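Local coordinates for protein basic helix-loop-helix, putative, expressed (Oryza sativa subsp. japonica, PDB 5LW0) that binds ADP-ribose through its macrodomain and probably takes part in the repair of DNA interstrand crosslinks, at residues A[48-53]-A[194-199]; A[127-132]-A[188-193]; A[38-43]-A[220-225]. All blocks are in the same frame, centred on the assembly; numbering follows the deposited sequence. Where two conformers were deposited one is given.

Contact 1: A[48-53]-A[194-199]; sequences FQFDLD and PNMNPM. With AR6 ([(2R,3S,4R,5R)-5-(6-aminopurin-9-yl)-3,4-dihydroxy-oxolan-2-yl]methyl [hydroxy-[[(2R,3S,4R,5S)-3,4,5-trihydroxyoxolan-2-yl]methoxy]phosphoryl] hydrogen phosphate), chain C.
F48 and M196 are joined backbone to backbone where two loops run side by side, M196 N donating to F48 O at 2.9 Å, in the plane of the F48 carbonyl. The F48 ring is sandwiched. N195 CB sits squarely over one face, a CH-pi contact 3.8 Å from the centroid, while C5D of the bound ADP-ribose (AR6) lies over the centre of the opposite face. N195 crosses the ring at about a right angle, its amide turned 49° from the ring plane. With CG anti to its backbone N (chi1 168°), N195 brings OD1 back to N197 N at 2.8 Å, which closes an Asx turn; ND2 then donates to N197 O. Further out, the amides of Q49 and N197 lie stacked with their planes 6° apart, and N197 ND2 is held by D47 O. F50 presents its CD2-CE2 side to the apolar neighbours: CE2 meets P194 CG at 3.8 Å and CD2 meets M196 CE at 4.0 Å. The F48 backbone N also donates to the ligand phosphate oxygen O1B (3.0 Å), so F48 forms part of the macrodomain pocket wall, with N195 behind its ring. D51 caps the start of helix 52-69 through R54 N, while F50 and P194 pack on helix 208-230, where the Y208 ring meets F50 edge to face.

Contact 2: A[127-132]-A[188-193]; sequences NAANWR and IIHVLG. With AR6 ([(2R,3S,4R,5R)-5-(6-aminopurin-9-yl)-3,4-dihydroxy-oxolan-2-yl]methyl [hydroxy-[[(2R,3S,4R,5S)-3,4,5-trihydroxyoxolan-2-yl]methoxy]phosphoryl] hydrogen phosphate), chain C.
N127 and H190 lie side by side on neighbouring parallel strands of the macrodomain sheet; the backbone of N127 bonds to I189 and V191, on either side of H190, and its side chain bonds to H190 itself. N127 N donates to I189 O (2.9 Å), N127 O accepts from V191 N, and A129 N reaches V191 O at 2.8 Å, so three consecutive backbone bonds zip the strand ends together. The side-chain bond runs from N127 ND2 to H190 ND1, 3.1 Å long and nearly straight at 174°. It lies in the planes of both groups, although the amide and imidazole are turned 67° from each other. Holding CG anti to the backbone N (chi1 178°) sends the N127 amide along the sheet face that also bears H190. The same ND2 is bonded to N141 OD1 on helix 139-148, while H190 NE2 pairs with T156 OG1, so both ring nitrogens of this buried histidine have partners. A leucine in place of N127 would probably leave H190 ND1 and N141 OD1 each without this donor and set the imidazole freer to turn. Further along, L192 CD1 lies against A129 O, and its CD2 touches W131 CB at 3.7 Å. A water accepts from G193 N and lies within hydrogen-bonding distance of A129 O and of the ligand phosphate oxygen O2B. N130 ND2 donates in a nearly straight line to O2D of the ADP-ribose (3.1 Å) as well as to K134 O, while A128 CB rests against the diphosphate. Since N127 ND2 supplies the proton, ND1 acts as an acceptor, which is consistent with a neutral imidazole whose proton is on NE2.

Contact 3: A[38-43]-A[220-225]; sequences LAFPSI and TSLFEN. With AR6 ([(2R,3S,4R,5R)-5-(6-aminopurin-9-yl)-3,4-dihydroxy-oxolan-2-yl]methyl [hydroxy-[[(2R,3S,4R,5S)-3,4,5-trihydroxyoxolan-2-yl]methoxy]phosphoryl] hydrogen phosphate), chain C; PO4 (phosphate ion), chain D.
F40 on strand 37-40 and F223 on helix 208-230 meet in an edge-to-face stack, the edge of F223 directed at the face of F40, with centroids 5.4 Å apart and planes at 75°. Followed outward, F40 begins with CB, which touches L222 CD2 at 4.0 Å. The first torsion (chi1 63°) places CG between the backbone N and the carbonyl carbon, and from there the ring extends toward the helix. At its far end CE1 lies 4.0 Å from F223 CE1, and CZ at the tip meets F223 CZ at the same separation. The F223 edge therefore stands over the outer rim of the F40 face instead of its centre. L38, two residues earlier on the strand, fills in beside this pair: its CD2 comes in the plane of the F223 ring, 3.7 Å from CD1, and also touches L222 CG at 4.0 Å. L222 is thus packed against both L38 and F40, and the contact is wholly apolar. After F40 the chain turns to the ligand, where P41 CB approaches the ribose oxygen O4' of AR6 and S42 O lies 3.0 Å from C5'. At the solvent side of the helix, T220 OG1 is hydrogen-bonded to a phosphate ion that probably came from the crystallisation liquor. The strand and helix axes run nearly antiparallel, 156° apart and 10.6 Å from each other. L75 of the neighbouring strand 74-79 touches L38, F40 and F223, A126 of strand 124-128 meets F40 and L222, and A62, V63 and I66 of helix 52-69 pack on F223.

How the contacts relate
Contacts 2 and 3 belong to the core; contact 1 is also largely buried but lies further out, its centre about 16 Å from that of the chain, and all three touch the same ADP-ribose. Contact 3 is pure hydrocarbon, packing a sheet strand on helix 208-230; contact 2, in the same sheet, relies on backbone and buried amide-imidazole bonds; contact 1 mixes loop hydrogen bonds with ring packing and reaches the surface at Q49. Strands 37-40 and 124-128 are sheet neighbours, and I189 and V191 of contact 2 press on L222 of contact 3. Contacts 1 and 2 meet where the F48 ring touches L192 and G193.

Contact 1: A[48-53]-A[194-199]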
# COMPACT_ATOMS: atom_id res chain seq x y z
N PHE A 48 11.96 -4.84 4.59
CA PHE A 48 12.39 -3.82 5.55
C PHE A 48 12.31 -4.28 7.06
O PHE A 48 12.65 -3.51 7.97
CB PHE A 48 11.59 -2.50 5.36
CG PHE A 48 12.10 -1.58 4.22
CD1 PHE A 48 13.22 -1.90 3.45
CD2 PHE A 48 11.45 -0.39 3.95
CE1 PHE A 48 13.64 -1.07 2.40
CE2 PHE A 48 11.92 0.47 2.94
CZ PHE A 48 12.99 0.10 2.15
N GLN A 49 11.84 -5.50 7.28
CA GLN A 49 11.94 -6.21 8.57
C GLN A 49 11.36 -5.46 9.75
O GLN A 49 11.73 -5.68 10.93
CB GLN A 49 13.42 -6.55 8.86
CG GLN A 49 13.94 -7.49 7.81
CD GLN A 49 15.39 -7.92 8.05
OE1 GLN A 49 16.13 -7.33 8.83
NE2 GLN A 49 15.81 -8.89 7.27
N PHE A 50 10.29 -4.70 9.50
CA PHE A 50 9.59 -4.07 10.58
C PHE A 50 8.77 -5.05 11.37
O PHE A 50 8.04 -5.84 10.81
CB PHE A 50 8.74 -2.94 10.03
CG PHE A 50 8.28 -1.94 11.04
CD1 PHE A 50 7.23 -2.18 11.87
CD2 PHE A 50 8.86 -0.67 11.09
CE1 PHE A 50 6.77 -1.20 12.75
CE2 PHE A 50 8.43 0.29 11.97
CZ PHE A 50 7.36 0.04 12.81
N ASP A 51 8.86 -4.97 12.70
CA ASP A 51 8.10 -5.86 13.60
C ASP A 51 6.60 -5.95 13.28
O ASP A 51 5.90 -4.93 13.19
CB ASP A 51 8.22 -5.33 15.00
CG ASP A 51 7.60 -6.23 16.00
OD1 ASP A 51 6.45 -5.97 16.39
OD2 ASP A 51 8.33 -7.12 16.54
N LEU A 52 6.10 -7.18 13.15
CA LEU A 52 4.66 -7.36 12.71
C LEU A 52 3.67 -6.95 13.73
O LEU A 52 2.58 -6.45 13.40
CB LEU A 52 4.40 -8.83 12.33
CG LEU A 52 5.26 -9.50 11.32
CD1 LEU A 52 4.63 -10.83 10.92
CD2 LEU A 52 5.43 -8.64 10.12
N ASP A 53 3.95 -7.21 15.01
CA ASP A 53 3.03 -6.79 16.03
C ASP A 53 2.87 -5.28 16.04
O ASP A 53 1.75 -4.76 16.15
CB ASP A 53 3.47 -7.31 17.40
CG ASP A 53 3.43 -8.82 17.47
OD1 ASP A 53 2.32 -9.36 17.62
OD2 ASP A 53 4.51 -9.46 17.36
N PRO A 194 9.57 3.00 6.79
CA PRO A 194 10.85 2.91 7.53
C PRO A 194 11.53 1.63 7.29
O PRO A 194 10.88 0.53 7.12
CB PRO A 194 10.41 3.03 8.98
CG PRO A 194 9.03 2.52 9.01
CD PRO A 194 8.43 2.94 7.69
N ASN A 195 12.86 1.66 7.33
CA ASN A 195 13.61 0.46 7.13
C ASN A 195 14.33 0.05 8.44
O ASN A 195 14.99 0.86 9.07
CB ASN A 195 14.63 0.64 6.02
CG ASN A 195 15.60 -0.48 5.97
OD1 ASN A 195 15.24 -1.64 5.98
ND2 ASN A 195 16.90 -0.14 5.95
N MET A 196 14.05 -1.18 8.87
CA MET A 196 14.76 -1.83 10.00
C MET A 196 15.83 -2.83 9.60
O MET A 196 16.44 -3.45 10.47
CB MET A 196 13.77 -2.58 10.84
CG MET A 196 12.89 -1.75 11.64
SD MET A 196 13.70 -0.48 12.72
CE MET A 196 12.58 0.67 11.88
N ASN A 197 15.98 -3.08 8.31
CA ASN A 197 16.92 -4.07 7.76
C ASN A 197 18.33 -3.41 7.55
O ASN A 197 18.46 -2.40 6.82
CB ASN A 197 16.40 -4.58 6.43
CG ASN A 197 17.20 -5.71 5.87
OD1 ASN A 197 18.33 -5.94 6.29
ND2 ASN A 197 16.65 -6.41 4.91
N PRO A 198 19.36 -3.91 8.25
CA PRO A 198 20.65 -3.17 8.24
C PRO A 198 21.36 -3.22 6.88
O PRO A 198 22.30 -2.46 6.65
CB PRO A 198 21.47 -3.89 9.34
CG PRO A 198 20.80 -5.20 9.55
CD PRO A 198 19.33 -4.99 9.24
N MET A 199 20.86 -4.05 5.99
CA MET A 199 21.39 -4.14 4.64
C MET A 199 20.59 -3.28 3.62
O MET A 199 20.68 -3.51 2.41
CB MET A 199 21.39 -5.59 4.19
CG MET A 199 22.43 -6.43 4.91
SD MET A 199 21.97 -8.19 5.06
CE MET A 199 21.50 -8.67 3.39
N1 AR6 C . 0.76 -9.07 -3.67
C2 AR6 C . 0.43 -8.76 -2.40
N3 AR6 C . 1.29 -8.66 -1.41
C4 AR6 C . 2.62 -8.89 -1.63
C5 AR6 C . 3.09 -9.20 -2.95
C6 AR6 C . 2.08 -9.28 -4.01
N6 AR6 C . 2.38 -9.54 -5.26
N7 AR6 C . 4.50 -9.36 -2.86
C8 AR6 C . 4.83 -9.10 -1.57
N9 AR6 C . 3.71 -8.81 -0.82
PA AR6 C . 7.93 -5.83 0.65
PB AR6 C . 8.93 -3.63 2.39
C1' AR6 C . 3.62 -8.38 0.56
O1A AR6 C . 9.20 -6.62 1.04
O1B AR6 C . 9.16 -4.54 3.57
C1D AR6 C . 11.02 -3.79 -2.22
O1D AR6 C . 11.51 -4.70 -3.18
C2' AR6 C . 4.60 -8.99 1.56
O2' AR6 C . 4.24 -10.36 1.93
O2A AR6 C . 7.52 -5.76 -0.77
O2B AR6 C . 8.32 -2.27 2.60
C2D AR6 C . 11.54 -2.36 -2.56
O2D AR6 C . 12.53 -2.40 -3.68
C3' AR6 C . 4.54 -7.97 2.67
O3' AR6 C . 3.44 -8.21 3.57
O3A AR6 C . 8.04 -4.31 1.22
C3D AR6 C . 12.15 -1.85 -1.29
O3D AR6 C . 13.59 -1.88 -1.49
C4' AR6 C . 4.33 -6.64 1.92
O4' AR6 C . 3.98 -6.96 0.60
C4D AR6 C . 11.71 -2.85 -0.20
O4D AR6 C . 11.40 -4.11 -0.84
C5' AR6 C . 5.54 -5.74 1.90
O5' AR6 C . 6.73 -6.47 1.56
C5D AR6 C . 10.45 -2.47 0.57
O5D AR6 C . 10.35 -3.42 1.66

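Contact 2: A[127-132]-A[188-193]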
# COMPACT_ATOMS: atom_id res chain seq x y z
N ASN A 127 2.19 0.62 -3.57
CA ASN A 127 3.43 -0.09 -3.73
C ASN A 127 4.38 0.20 -2.58
O ASN A 127 4.49 1.33 -2.14
CB ASN A 127 4.03 0.33 -5.03
CG ASN A 127 5.37 -0.32 -5.28
OD1 ASN A 127 5.56 -1.49 -4.93
ND2 ASN A 127 6.29 0.42 -5.90
N ALA A 128 5.06 -0.83 -2.05
CA ALA A 128 6.08 -0.62 -1.09
C ALA A 128 7.39 -0.39 -1.85
O ALA A 128 8.08 -1.31 -2.24
CB ALA A 128 6.17 -1.80 -0.14
N ALA A 129 7.68 0.87 -2.03
CA ALA A 129 8.72 1.30 -2.96
C ALA A 129 10.05 1.31 -2.31
O ALA A 129 10.19 1.20 -1.09
CB ALA A 129 8.35 2.71 -3.48
N ASN A 130 11.10 1.55 -3.13
CA ASN A 130 12.40 1.99 -2.60
C ASN A 130 12.63 3.50 -2.87
O ASN A 130 11.89 4.12 -3.62
CB ASN A 130 13.54 1.13 -3.21
CG ASN A 130 13.57 1.21 -4.70
OD1 ASN A 130 13.83 2.27 -5.27
ND2 ASN A 130 13.22 0.11 -5.37
N TRP A 131 13.64 4.07 -2.23
CA TRP A 131 13.73 5.53 -2.18
C TRP A 131 14.02 6.13 -3.54
O TRP A 131 13.74 7.29 -3.78
CB TRP A 131 14.73 5.99 -1.12
CG TRP A 131 16.21 5.82 -1.45
CD1 TRP A 131 17.02 4.80 -1.08
CD2 TRP A 131 17.07 6.80 -2.10
NE1 TRP A 131 18.33 5.08 -1.47
CE2 TRP A 131 18.37 6.30 -2.07
CE3 TRP A 131 16.85 8.07 -2.63
CZ2 TRP A 131 19.45 6.98 -2.66
CZ3 TRP A 131 17.92 8.75 -3.21
CH2 TRP A 131 19.19 8.18 -3.24
N ARG A 132 14.62 5.35 -4.42
CA ARG A 132 14.97 5.83 -5.77
C ARG A 132 13.85 5.60 -6.77
O ARG A 132 13.97 5.96 -7.95
CB ARG A 132 16.26 5.10 -6.26
CG ARG A 132 17.49 5.29 -5.38
CD ARG A 132 18.72 4.61 -6.07
NE ARG A 132 20.00 4.76 -5.30
CZ ARG A 132 20.43 3.93 -4.32
NH1 ARG A 132 19.70 2.87 -3.94
NH2 ARG A 132 21.61 4.17 -3.70
N ILE A 188 -1.20 4.10 -9.20
CA ILE A 188 -0.35 3.43 -8.24
C ILE A 188 0.21 4.48 -7.30
O ILE A 188 0.67 5.51 -7.75
CB ILE A 188 0.80 2.69 -8.98
CG1 ILE A 188 0.16 1.50 -9.79
CG2 ILE A 188 1.87 2.24 -8.01
CD1 ILE A 188 1.08 0.87 -10.73
N ILE A 189 0.17 4.22 -6.02
CA ILE A 189 0.75 5.11 -5.07
C ILE A 189 1.98 4.44 -4.49
O ILE A 189 1.85 3.49 -3.72
CB ILE A 189 -0.26 5.51 -3.93
CG1 ILE A 189 -1.55 6.05 -4.52
CG2 ILE A 189 0.42 6.47 -2.99
CD1 ILE A 189 -2.66 6.31 -3.50
N HIS A 190 3.17 4.97 -4.82
CA HIS A 190 4.40 4.49 -4.26
C HIS A 190 4.52 5.04 -2.84
O HIS A 190 4.44 6.24 -2.65
CB HIS A 190 5.58 5.00 -5.05
CG HIS A 190 5.59 4.58 -6.49
ND1 HIS A 190 5.73 3.27 -6.88
CD2 HIS A 190 5.58 5.31 -7.62
CE1 HIS A 190 5.79 3.21 -8.21
NE2 HIS A 190 5.67 4.43 -8.68
N VAL A 191 4.86 4.18 -1.88
CA VAL A 191 5.00 4.55 -0.47
C VAL A 191 6.36 4.07 0.02
O VAL A 191 6.75 2.92 -0.29
CB VAL A 191 3.96 3.82 0.38
CG1 VAL A 191 4.05 4.34 1.78
CG2 VAL A 191 2.57 3.99 -0.19
N LEU A 192 7.08 4.90 0.74
CA LEU A 192 8.37 4.47 1.32
C LEU A 192 8.18 4.36 2.83
O LEU A 192 8.01 5.38 3.53
CB LEU A 192 9.49 5.44 1.00
CG LEU A 192 10.87 4.98 1.53
CD1 LEU A 192 11.29 3.69 0.91
CD2 LEU A 192 11.88 6.07 1.28
N GLY A 193 8.28 3.15 3.36
CA GLY A 193 8.18 2.98 4.77
C GLY A 193 9.55 3.06 5.45
O GLY A 193 10.54 3.10 4.77
N1 AR6 C . 0.76 -9.07 -3.67
C2 AR6 C . 0.43 -8.76 -2.40
N3 AR6 C . 1.29 -8.66 -1.41
C4 AR6 C . 2.62 -8.89 -1.63
C5 AR6 C . 3.09 -9.20 -2.95
C6 AR6 C . 2.08 -9.28 -4.01
N6 AR6 C . 2.38 -9.54 -5.26
N7 AR6 C . 4.50 -9.36 -2.86
C8 AR6 C . 4.83 -9.10 -1.57
N9 AR6 C . 3.71 -8.81 -0.82
PA AR6 C . 7.93 -5.83 0.65
PB AR6 C . 8.93 -3.63 2.39
C1' AR6 C . 3.62 -8.38 0.56
O1A AR6 C . 9.20 -6.62 1.04
O1B AR6 C . 9.16 -4.54 3.57
C1D AR6 C . 11.02 -3.79 -2.22
O1D AR6 C . 11.51 -4.70 -3.18
C2' AR6 C . 4.60 -8.99 1.56
O2' AR6 C . 4.24 -10.36 1.93
O2A AR6 C . 7.52 -5.76 -0.77
O2B AR6 C . 8.32 -2.27 2.60
C2D AR6 C . 11.54 -2.36 -2.56
O2D AR6 C . 12.53 -2.40 -3.68
C3' AR6 C . 4.54 -7.97 2.67
O3' AR6 C . 3.44 -8.21 3.57
O3A AR6 C . 8.04 -4.31 1.22
C3D AR6 C . 12.15 -1.85 -1.29
O3D AR6 C . 13.59 -1.88 -1.49
C4' AR6 C . 4.33 -6.64 1.92
O4' AR6 C . 3.98 -6.96 0.60
C4D AR6 C . 11.71 -2.85 -0.20
O4D AR6 C . 11.40 -4.11 -0.84
C5' AR6 C . 5.54 -5.74 1.90
O5' AR6 C . 6.73 -6.47 1.56
C5D AR6 C . 10.45 -2.47 0.57
O5D AR6 C . 10.35 -3.42 1.66
O HOH W 1 8.56 0.71 1.47

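Contact 3: A[38-43]-A[220-225]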
# COMPACT_ATOMS: atom_id res chain seq x y z
N LEU A 38 -8.91 1.37 -2.40
CA LEU A 38 -7.46 1.24 -2.38
C LEU A 38 -7.08 -0.12 -1.83
O LEU A 38 -7.52 -0.47 -0.75
CB LEU A 38 -6.85 2.31 -1.40
CG LEU A 38 -5.36 2.15 -1.13
CD1 LEU A 38 -4.56 2.46 -2.38
CD2 LEU A 38 -4.95 3.08 0.01
N ALA A 39 -6.31 -0.86 -2.57
CA ALA A 39 -5.65 -2.08 -2.04
C ALA A 39 -4.22 -1.71 -1.70
O ALA A 39 -3.50 -1.10 -2.53
CB ALA A 39 -5.68 -3.19 -3.05
N PHE A 40 -3.77 -2.13 -0.56
CA PHE A 40 -2.43 -1.87 -0.15
C PHE A 40 -1.83 -3.08 0.53
O PHE A 40 -2.53 -3.82 1.26
CB PHE A 40 -2.34 -0.63 0.79
CG PHE A 40 -3.05 -0.78 2.06
CD1 PHE A 40 -4.40 -0.59 2.11
CD2 PHE A 40 -2.35 -1.01 3.28
CE1 PHE A 40 -5.09 -0.70 3.33
CE2 PHE A 40 -3.01 -1.09 4.50
CZ PHE A 40 -4.39 -0.91 4.53
N PRO A 41 -0.51 -3.26 0.40
CA PRO A 41 0.19 -4.28 1.16
C PRO A 41 0.71 -3.73 2.48
O PRO A 41 0.71 -2.49 2.69
CB PRO A 41 1.36 -4.58 0.25
CG PRO A 41 1.72 -3.25 -0.27
CD PRO A 41 0.41 -2.47 -0.41
N SER A 42 1.22 -4.61 3.33
CA SER A 42 1.79 -4.20 4.59
C SER A 42 3.16 -3.57 4.36
O SER A 42 4.14 -4.25 4.07
CB SER A 42 1.89 -5.36 5.51
OG SER A 42 2.52 -5.02 6.74
N ILE A 43 3.23 -2.29 4.47
CA ILE A 43 4.48 -1.58 4.26
C ILE A 43 5.52 -1.87 5.31
O ILE A 43 5.20 -1.96 6.49
CB ILE A 43 4.20 -0.03 4.30
CG1 ILE A 43 3.11 0.37 3.29
CG2 ILE A 43 5.48 0.77 4.09
CD1 ILE A 43 3.40 -0.02 1.84
N THR A 220 -0.48 7.39 6.62
CA THR A 220 -1.34 8.62 6.49
C THR A 220 -1.12 9.29 5.17
O THR A 220 -2.08 9.68 4.50
CB THR A 220 -1.12 9.53 7.67
OG1 THR A 220 -1.56 8.82 8.83
CG2 THR A 220 -1.97 10.83 7.52
N SER A 221 0.13 9.29 4.68
CA SER A 221 0.46 9.89 3.44
C SER A 221 -0.23 9.13 2.27
O SER A 221 -0.80 9.73 1.32
CB SER A 221 2.00 9.91 3.23
OG SER A 221 2.31 10.45 1.95
N LEU A 222 -0.13 7.82 2.31
CA LEU A 222 -0.79 6.92 1.39
C LEU A 222 -2.30 7.21 1.32
O LEU A 222 -2.84 7.43 0.24
CB LEU A 222 -0.57 5.50 1.77
CG LEU A 222 -1.38 4.44 1.06
CD1 LEU A 222 -1.18 4.49 -0.46
CD2 LEU A 222 -1.10 3.08 1.64
N PHE A 223 -2.94 7.22 2.47
CA PHE A 223 -4.37 7.36 2.51
C PHE A 223 -4.80 8.72 2.09
O PHE A 223 -5.80 8.87 1.38
CB PHE A 223 -4.92 7.02 3.88
CG PHE A 223 -4.70 5.56 4.31
CD1 PHE A 223 -4.56 4.51 3.43
CD2 PHE A 223 -4.57 5.27 5.66
CE1 PHE A 223 -4.39 3.24 3.86
CE2 PHE A 223 -4.38 3.99 6.09
CZ PHE A 223 -4.24 2.99 5.20
N GLU A 224 -4.02 9.73 2.43
CA GLU A 224 -4.32 11.12 1.98
C GLU A 224 -4.15 11.28 0.46
O GLU A 224 -4.98 11.95 -0.21
CB GLU A 224 -3.48 12.15 2.73
CG GLU A 224 -3.90 12.38 4.15
CD GLU A 224 -5.12 13.29 4.26
OE1 GLU A 224 -5.39 14.09 3.34
OE2 GLU A 224 -5.74 13.24 5.32
N ASN A 225 -3.11 10.69 -0.10
CA ASN A 225 -2.98 10.66 -1.57
C ASN A 225 -4.12 9.95 -2.23
O ASN A 225 -4.58 10.36 -3.27
CB ASN A 225 -1.63 10.05 -1.95
CG ASN A 225 -0.57 11.09 -2.15
OD1 ASN A 225 -0.77 12.05 -2.92
ND2 ASN A 225 0.64 10.81 -1.65
N1 AR6 C . 0.76 -9.07 -3.67
C2 AR6 C . 0.43 -8.76 -2.40
N3 AR6 C . 1.29 -8.66 -1.41
C4 AR6 C . 2.62 -8.89 -1.63
C5 AR6 C . 3.09 -9.20 -2.95
C6 AR6 C . 2.08 -9.28 -4.01
N6 AR6 C . 2.38 -9.54 -5.26
N7 AR6 C . 4.50 -9.36 -2.86
C8 AR6 C . 4.83 -9.10 -1.57
N9 AR6 C . 3.71 -8.81 -0.82
PA AR6 C . 7.93 -5.83 0.65
PB AR6 C . 8.93 -3.63 2.39
C1' AR6 C . 3.62 -8.38 0.56
O1A AR6 C . 9.20 -6.62 1.04
O1B AR6 C . 9.16 -4.54 3.57
C1D AR6 C . 11.02 -3.79 -2.22
O1D AR6 C . 11.51 -4.70 -3.18
C2' AR6 C . 4.60 -8.99 1.56
O2' AR6 C . 4.24 -10.36 1.93
O2A AR6 C . 7.52 -5.76 -0.77
O2B AR6 C . 8.32 -2.27 2.60
C2D AR6 C . 11.54 -2.36 -2.56
O2D AR6 C . 12.53 -2.40 -3.68
C3' AR6 C . 4.54 -7.97 2.67
O3' AR6 C . 3.44 -8.21 3.57
O3A AR6 C . 8.04 -4.31 1.22
C3D AR6 C . 12.15 -1.85 -1.29
O3D AR6 C . 13.59 -1.88 -1.49
C4' AR6 C . 4.33 -6.64 1.92
O4' AR6 C . 3.98 -6.96 0.60
C4D AR6 C . 11.71 -2.85 -0.20
O4D AR6 C . 11.40 -4.11 -0.84
C5' AR6 C . 5.54 -5.74 1.90
O5' AR6 C . 6.73 -6.47 1.56
C5D AR6 C . 10.45 -2.47 0.57
O5D AR6 C . 10.35 -3.42 1.66
P PO4 D . -3.10 10.07 11.97
O1 PO4 D . -3.26 8.49 12.10
O2 PO4 D . -2.02 10.37 10.94
O3 PO4 D . -2.81 10.68 13.40
O4 PO4 D . -4.42 10.66 11.46